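Local coordinates for packaging enzyme P4 (Pseudomonas phage phi13, PDB 4BLP), which probably hydrolyses NTPs as a hexameric, RecA-like helicase motor to drive viral RNA into the phage capsid during genome packaging, at residues Thr171-Trp174 against Thr180-Met183. Numbering follows the deposited sequence.
Sequences TIRW and TFDM
F181, in the short helix 181-184, reaches back to strand 170-173 and touches two of its residues. Its CG stands anti to the backbone N (chi1 -175°), which swings the ring toward the strand with CZ and CE2 leading. T171 meets that leading end: its OG1 lies near the ring plane, 3.6 Å from F181 CZ, while CB and CG2 close against CZ and CE2. On the CD2 side the ring meets the aliphatic part of R173, with R173 CD 3.8 Å from F181 CD2; the arginine crosses the ring obliquely, the guanidinium and ring planes standing 68° apart.

D182 follows and takes the charged end of the same arginine. The R173 chain bends at chi2 and chi3, presenting NE and NH2 side-on to the carboxylate. R173 NE donates to D182 OD1 at 2.7 Å, almost straight. R173 NH2 donates to D182 OD2 at 2.8 Å. Both oxygens use their syn lone pairs and the two flat groups are nearly coplanar, a bidentate salt bridge that fixes the rotation of the guanidinium. D213, on the neighbouring strand 210-213, forms a salt bridge with R173 NH1, so two carboxylates hold the group. D182 OD2 also accepts a hydrogen bond from the backbone N of E179, and P129 of a neighbouring subunit packs on both R173 and D182.

The contact ties strand to helix within the beta-alpha-beta unit 170-173, 181-184, 187-189, whose last strand is outermost within the chain, near one end of the mainly parallel sheet of a RecA-like P-loop NTPase core.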
loop_
_atom_site.group_PDB
_atom_site.type_symbol
_atom_site.label_atom_id
_atom_site.label_comp_id
_atom_site.label_asym_id
_atom_site.label_seq_id
_atom_site.Cartn_x
_atom_site.Cartn_y
_atom_site.Cartn_z
ATOM N N THR D 171 27.941 4.108 -27.259
ATOM C CA THR D 171 26.573 3.936 -26.755
ATOM C C THR D 171 26.583 2.935 -25.627
ATOM O O THR D 171 27.074 1.815 -25.788
ATOM C CB THR D 171 25.629 3.487 -27.897
ATOM O OG1 THR D 171 25.649 4.462 -28.955
ATOM C CG2 THR D 171 24.178 3.282 -27.410
ATOM N N ILE D 172 26.012 3.326 -24.492
ATOM C CA ILE D 172 25.845 2.414 -23.365
ATOM C C ILE D 172 24.510 1.715 -23.583
ATOM O O ILE D 172 23.510 2.387 -23.849
ATOM C CB ILE D 172 25.904 3.155 -22.028
ATOM C CG1 ILE D 172 27.341 3.662 -21.815
ATOM C CG2 ILE D 172 25.459 2.214 -20.850
ATOM C CD1 ILE D 172 27.363 4.601 -20.618
ATOM N N ARG D 173 24.505 0.384 -23.499
ATOM C CA ARG D 173 23.279 -0.385 -23.753
ATOM C C ARG D 173 22.773 -0.952 -22.446
ATOM O O ARG D 173 23.479 -1.728 -21.794
ATOM C CB ARG D 173 23.587 -1.481 -24.808
ATOM C CG ARG D 173 23.806 -0.812 -26.199
ATOM C CD ARG D 173 22.483 -0.652 -26.967
ATOM N NE ARG D 173 22.018 -1.993 -27.321
ATOM C CZ ARG D 173 20.760 -2.312 -27.616
ATOM N NH1 ARG D 173 19.817 -1.373 -27.661
ATOM N NH2 ARG D 173 20.431 -3.571 -27.847
ATOM N N TRP D 174 21.594 -0.481 -22.017
ATOM C CA TRP D 174 21.016 -0.852 -20.725
ATOM C C TRP D 174 19.534 -1.120 -20.824
ATOM O O TRP D 174 18.775 -0.254 -21.308
ATOM C CB TRP D 174 21.251 0.305 -19.717
ATOM C CG TRP D 174 20.770 0.003 -18.310
ATOM C CD1 TRP D 174 20.900 -1.180 -17.628
ATOM C CD2 TRP D 174 20.073 0.906 -17.428
ATOM N NE1 TRP D 174 20.291 -1.080 -16.389
ATOM C CE2 TRP D 174 19.775 0.188 -16.243
ATOM C CE3 TRP D 174 19.628 2.248 -17.543
ATOM C CZ2 TRP D 174 19.123 0.784 -15.142
ATOM C CZ3 TRP D 174 18.989 2.844 -16.454
ATOM C CH2 TRP D 174 18.726 2.114 -15.276
ATOM N N THR D 180 21.799 -6.680 -33.330
ATOM C CA THR D 180 23.049 -6.664 -34.119
ATOM C C THR D 180 23.956 -5.500 -33.689
ATOM O O THR D 180 25.171 -5.683 -33.619
ATOM C CB THR D 180 22.787 -6.640 -35.622
ATOM O OG1 THR D 180 22.014 -5.487 -35.962
ATOM C CG2 THR D 180 22.115 -7.909 -36.103
ATOM N N PHE D 181 23.355 -4.346 -33.305
ATOM C CA PHE D 181 24.063 -3.159 -32.779
ATOM C C PHE D 181 25.076 -3.545 -31.702
ATOM O O PHE D 181 26.166 -2.968 -31.647
ATOM C CB PHE D 181 23.037 -2.186 -32.167
ATOM C CG PHE D 181 23.643 -0.878 -31.717
ATOM C CD1 PHE D 181 23.790 0.180 -32.607
ATOM C CD2 PHE D 181 24.085 -0.709 -30.407
ATOM C CE1 PHE D 181 24.392 1.377 -32.196
ATOM C CE2 PHE D 181 24.691 0.486 -30.002
ATOM C CZ PHE D 181 24.859 1.510 -30.905
ATOM N N ASP D 182 24.706 -4.518 -30.816
ATOM C CA ASP D 182 25.566 -4.935 -29.693
ATOM C C ASP D 182 26.863 -5.636 -30.141
ATOM O O ASP D 182 27.802 -5.726 -29.339
ATOM C CB ASP D 182 24.797 -5.810 -28.695
ATOM C CG ASP D 182 23.672 -5.023 -28.050
ATOM O OD1 ASP D 182 23.949 -3.919 -27.513
ATOM O OD2 ASP D 182 22.497 -5.412 -28.241
ATOM N N MET D 183 26.916 -6.086 -31.388
ATOM C CA MET D 183 28.121 -6.749 -31.929
ATOM C C MET D 183 28.908 -5.836 -32.899
ATOM O O MET D 183 30.135 -5.901 -32.926
ATOM C CB MET D 183 27.845 -8.126 -32.616
ATOM C CG MET D 183 26.392 -8.430 -33.040
ATOM S SD MET D 183 26.233 -9.289 -34.649
ATOM C CE MET D 183 24.668 -10.124 -34.444
#